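Long-range contact in cell wall surface anchor family protein (Streptococcus agalactiae, PDB 3PHS), which serves as a minor pilin of the bacterial pilus and mediates adhesion to lung epithelial cells through an IgG-like domain: residues Lys151-Lys163 / Asp203-Tyr215. Residues are numbered along the deposited sequence; the frame is centred on the assembly and turned at random.
Sequences KPLAGVVFELYEK and DYVLKEIETQSGY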
# COMPACT_ATOMS: atom_id res chain seq x y z
N LYS A 151 -21.73 -23.69 -2.63
CA LYS A 151 -22.64 -22.83 -1.88
C LYS A 151 -21.83 -21.83 -1.05
O LYS A 151 -20.73 -22.14 -0.61
CB LYS A 151 -23.55 -23.66 -0.97
CG LYS A 151 -22.78 -24.44 0.09
CD LYS A 151 -23.70 -25.11 1.11
CE LYS A 151 -22.87 -25.69 2.25
NZ LYS A 151 -23.69 -26.47 3.23
N PRO A 152 -22.39 -20.62 -0.83
CA PRO A 152 -21.72 -19.63 0.02
C PRO A 152 -21.36 -20.18 1.40
O PRO A 152 -22.12 -20.96 2.01
CB PRO A 152 -22.78 -18.52 0.16
CG PRO A 152 -23.64 -18.67 -1.04
CD PRO A 152 -23.72 -20.15 -1.27
N LEU A 153 -20.19 -19.78 1.90
CA LEU A 153 -19.73 -20.22 3.18
C LEU A 153 -19.58 -19.04 4.11
O LEU A 153 -18.82 -18.11 3.82
CB LEU A 153 -18.37 -20.89 3.07
CG LEU A 153 -18.25 -22.40 3.00
CD1 LEU A 153 -16.79 -22.67 3.26
CD2 LEU A 153 -19.14 -23.09 4.04
N ALA A 154 -20.29 -19.11 5.23
CA ALA A 154 -20.25 -18.06 6.24
C ALA A 154 -19.19 -18.30 7.31
O ALA A 154 -18.77 -19.45 7.57
CB ALA A 154 -21.65 -17.89 6.89
N GLY A 155 -18.73 -17.22 7.93
CA GLY A 155 -17.81 -17.33 9.05
C GLY A 155 -16.37 -17.69 8.74
O GLY A 155 -15.63 -18.03 9.66
N VAL A 156 -15.98 -17.64 7.46
CA VAL A 156 -14.59 -17.89 7.05
C VAL A 156 -13.77 -16.62 7.27
O VAL A 156 -14.21 -15.53 6.89
CB VAL A 156 -14.50 -18.35 5.57
CG1 VAL A 156 -13.04 -18.57 5.12
CG2 VAL A 156 -15.34 -19.61 5.34
N VAL A 157 -12.58 -16.78 7.83
CA VAL A 157 -11.76 -15.65 8.30
C VAL A 157 -10.59 -15.39 7.35
O VAL A 157 -9.83 -16.29 7.00
CB VAL A 157 -11.27 -15.89 9.76
CG1 VAL A 157 -10.33 -14.75 10.25
CG2 VAL A 157 -12.48 -16.06 10.69
N PHE A 158 -10.48 -14.13 6.93
CA PHE A 158 -9.39 -13.67 6.09
C PHE A 158 -8.70 -12.44 6.71
O PHE A 158 -9.29 -11.74 7.54
CB PHE A 158 -9.94 -13.23 4.73
CG PHE A 158 -10.28 -14.36 3.80
CD1 PHE A 158 -11.56 -14.92 3.81
CD2 PHE A 158 -9.37 -14.81 2.87
CE1 PHE A 158 -11.88 -15.96 2.90
CE2 PHE A 158 -9.69 -15.84 1.97
CZ PHE A 158 -10.95 -16.40 2.01
N GLU A 159 -7.46 -12.21 6.29
CA GLU A 159 -6.77 -10.92 6.48
C GLU A 159 -6.41 -10.40 5.09
O GLU A 159 -6.31 -11.17 4.14
CB GLU A 159 -5.53 -11.08 7.34
CG GLU A 159 -5.88 -11.39 8.80
CD GLU A 159 -4.68 -11.78 9.63
OE1 GLU A 159 -3.56 -11.93 9.10
OE2 GLU A 159 -4.89 -11.94 10.85
N LEU A 160 -6.21 -9.09 4.98
CA LEU A 160 -5.82 -8.46 3.72
C LEU A 160 -4.50 -7.71 3.91
O LEU A 160 -4.29 -7.07 4.94
CB LEU A 160 -6.92 -7.49 3.27
CG LEU A 160 -6.70 -6.80 1.92
CD1 LEU A 160 -6.78 -7.76 0.74
CD2 LEU A 160 -7.71 -5.67 1.73
N TYR A 161 -3.60 -7.84 2.93
CA TYR A 161 -2.30 -7.20 2.97
C TYR A 161 -2.08 -6.43 1.68
O TYR A 161 -2.61 -6.81 0.66
CB TYR A 161 -1.20 -8.26 3.08
CG TYR A 161 -1.19 -8.96 4.41
CD1 TYR A 161 -2.09 -10.00 4.69
CD2 TYR A 161 -0.31 -8.56 5.41
CE1 TYR A 161 -2.10 -10.62 5.94
CE2 TYR A 161 -0.30 -9.18 6.64
CZ TYR A 161 -1.18 -10.21 6.91
OH TYR A 161 -1.15 -10.81 8.16
N GLU A 162 -1.26 -5.38 1.73
CA GLU A 162 -0.68 -4.88 0.49
C GLU A 162 0.24 -5.99 -0.04
O GLU A 162 0.79 -6.75 0.76
CB GLU A 162 0.12 -3.59 0.75
CG GLU A 162 -0.75 -2.42 1.25
CD GLU A 162 0.03 -1.16 1.59
OE1 GLU A 162 1.28 -1.17 1.51
OE2 GLU A 162 -0.61 -0.16 1.94
N LYS A 163 0.40 -6.08 -1.36
CA LYS A 163 1.36 -7.02 -1.96
C LYS A 163 2.74 -6.88 -1.29
O LYS A 163 3.25 -5.76 -1.13
CB LYS A 163 1.49 -6.80 -3.47
CG LYS A 163 2.19 -7.96 -4.16
CD LYS A 163 2.47 -7.71 -5.64
CE LYS A 163 3.36 -8.83 -6.18
NZ LYS A 163 3.04 -9.20 -7.58
N ASP A 203 -2.10 -3.46 -5.77
CA ASP A 203 -2.10 -4.91 -5.58
C ASP A 203 -2.14 -5.31 -4.12
O ASP A 203 -1.41 -4.77 -3.28
CB ASP A 203 -0.88 -5.54 -6.28
CG ASP A 203 -0.93 -5.39 -7.78
OD1 ASP A 203 -2.03 -5.13 -8.33
OD2 ASP A 203 0.15 -5.53 -8.42
N TYR A 204 -3.01 -6.27 -3.82
CA TYR A 204 -3.23 -6.74 -2.46
C TYR A 204 -3.21 -8.26 -2.42
O TYR A 204 -3.22 -8.92 -3.46
CB TYR A 204 -4.57 -6.22 -1.91
CG TYR A 204 -4.63 -4.71 -1.77
CD1 TYR A 204 -4.89 -3.90 -2.86
CD2 TYR A 204 -4.39 -4.09 -0.53
CE1 TYR A 204 -4.93 -2.50 -2.74
CE2 TYR A 204 -4.43 -2.68 -0.40
CZ TYR A 204 -4.70 -1.90 -1.51
OH TYR A 204 -4.72 -0.53 -1.39
N VAL A 205 -3.19 -8.80 -1.21
CA VAL A 205 -3.20 -10.25 -1.02
C VAL A 205 -4.18 -10.59 0.09
O VAL A 205 -4.11 -10.06 1.21
CB VAL A 205 -1.79 -10.79 -0.67
CG1 VAL A 205 -1.84 -12.29 -0.33
CG2 VAL A 205 -0.82 -10.54 -1.81
N LEU A 206 -5.11 -11.49 -0.24
CA LEU A 206 -6.02 -12.06 0.75
C LEU A 206 -5.40 -13.32 1.35
O LEU A 206 -5.01 -14.23 0.62
CB LEU A 206 -7.35 -12.41 0.09
CG LEU A 206 -8.35 -11.27 -0.12
CD1 LEU A 206 -9.43 -11.74 -1.09
CD2 LEU A 206 -8.97 -10.80 1.22
N LYS A 207 -5.31 -13.35 2.67
CA LYS A 207 -4.81 -14.50 3.36
C LYS A 207 -5.95 -15.21 4.09
O LYS A 207 -6.60 -14.62 4.88
CB LYS A 207 -3.67 -14.11 4.29
CG LYS A 207 -2.88 -15.27 4.83
CD LYS A 207 -1.67 -14.83 5.68
CE LYS A 207 -1.11 -15.98 6.54
NZ LYS A 207 -0.12 -15.55 7.53
N GLU A 208 -6.21 -16.46 3.74
CA GLU A 208 -7.27 -17.18 4.42
C GLU A 208 -6.69 -17.74 5.72
O GLU A 208 -5.67 -18.43 5.69
CB GLU A 208 -7.84 -18.31 3.54
CG GLU A 208 -9.11 -18.91 4.13
CD GLU A 208 -9.74 -19.98 3.23
OE1 GLU A 208 -9.43 -20.04 2.02
OE2 GLU A 208 -10.56 -20.75 3.75
N ILE A 209 -7.35 -17.44 6.83
CA ILE A 209 -6.82 -17.72 8.18
C ILE A 209 -7.45 -18.97 8.76
O ILE A 209 -6.76 -19.82 9.33
CB ILE A 209 -7.12 -16.53 9.15
CG1 ILE A 209 -6.54 -15.22 8.61
CG2 ILE A 209 -6.59 -16.81 10.56
CD1 ILE A 209 -5.08 -15.29 8.24
N GLU A 210 -8.77 -19.06 8.61
CA GLU A 210 -9.53 -20.16 9.18
C GLU A 210 -10.80 -20.38 8.38
O GLU A 210 -11.54 -19.44 8.05
CB GLU A 210 -9.85 -19.87 10.65
CG GLU A 210 -10.84 -20.84 11.31
CD GLU A 210 -11.07 -20.50 12.77
OE1 GLU A 210 -10.60 -19.45 13.24
OE2 GLU A 210 -11.74 -21.31 13.45
N THR A 211 -11.07 -21.64 8.05
CA THR A 211 -12.30 -21.95 7.36
C THR A 211 -13.24 -22.78 8.22
O THR A 211 -12.89 -23.14 9.34
CB THR A 211 -12.05 -22.59 6.00
OG1 THR A 211 -13.28 -22.65 5.28
CG2 THR A 211 -11.45 -24.00 6.14
N GLN A 212 -14.43 -23.06 7.70
CA GLN A 212 -15.44 -23.82 8.43
C GLN A 212 -15.03 -25.26 8.66
O GLN A 212 -14.20 -25.82 7.93
CB GLN A 212 -16.76 -23.82 7.68
CG GLN A 212 -17.66 -22.63 7.92
CD GLN A 212 -19.10 -22.95 7.55
OE1 GLN A 212 -19.50 -24.12 7.52
NE2 GLN A 212 -19.88 -21.91 7.24
N SER A 213 -15.63 -25.87 9.67
CA SER A 213 -15.39 -27.26 9.94
C SER A 213 -15.97 -28.09 8.78
O SER A 213 -17.10 -27.85 8.28
CB SER A 213 -15.92 -27.68 11.32
OG SER A 213 -17.17 -28.36 11.25
N GLY A 214 -15.14 -29.02 8.32
CA GLY A 214 -15.49 -29.89 7.22
C GLY A 214 -14.75 -29.52 5.95
O GLY A 214 -14.79 -30.29 4.98
N TYR A 215 -14.07 -28.37 5.96
CA TYR A 215 -13.40 -27.82 4.78
C TYR A 215 -11.91 -27.59 4.98
O TYR A 215 -11.44 -27.45 6.10
CB TYR A 215 -14.04 -26.49 4.34
CG TYR A 215 -15.48 -26.60 3.94
CD1 TYR A 215 -16.49 -26.41 4.88
CD2 TYR A 215 -15.84 -26.90 2.63
CE1 TYR A 215 -17.82 -26.50 4.53
CE2 TYR A 215 -17.17 -26.99 2.26
CZ TYR A 215 -18.14 -26.80 3.21
OH TYR A 215 -19.44 -26.88 2.86
O HOH W 1 -22.14 -21.01 5.70
O HOH W 2 -1.94 0.82 -0.49
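F158 and E208 meet across an antiparallel strand pair, 157-162 against 203-210, at the middle of one sheet of the prealbumin-like domain. The E208 chain runs extended from a CG anti to its own N (chi1 -170°), which lays CG over one face of the F158 ring, 4.0 Å from the centroid and displaced toward the rim: a CH-pi contact. L140 and I236 of the opposing sheet also touch the F158 side chain, so the pair belongs to the packing between sheets. On the same face of the sheet as F158 and E208, L160 CD1 abuts L206 CD2 at 3.8 Å and also reaches Y204 CB. A classic bulge breaks the register where I209 and E210 both face V157: V157 O accepts a short bond from I209 N (2.7 Å) and a weak one from E210 N (3.4 Å), while V157 N returns a nearly straight bond to E210 O. On the reverse face of the sheet, I209 CD1 lies against the carboxylate end of E159, 3.8 Å from OE1; the same oxygen accepts a hydrogen bond from the Y161 hydroxyl (OH to OE1 2.8 Å), met on the anti side and 30° out of the carboxylate plane, which steadies the group. Beyond the strands, L153 splits its branches: CD1 sits over the centre of the Y215 ring, 8° off the normal, and CD2 reaches the Q212 amide. T211 OG1, 3.7 Å from V156 CG2, is hydrogen-bonded to N238. Q212 NE2 donates almost linearly to A154 O (2.7 Å), which lies in the plane of the amide, and a water accepts from both Q212 NE2 and A154 N.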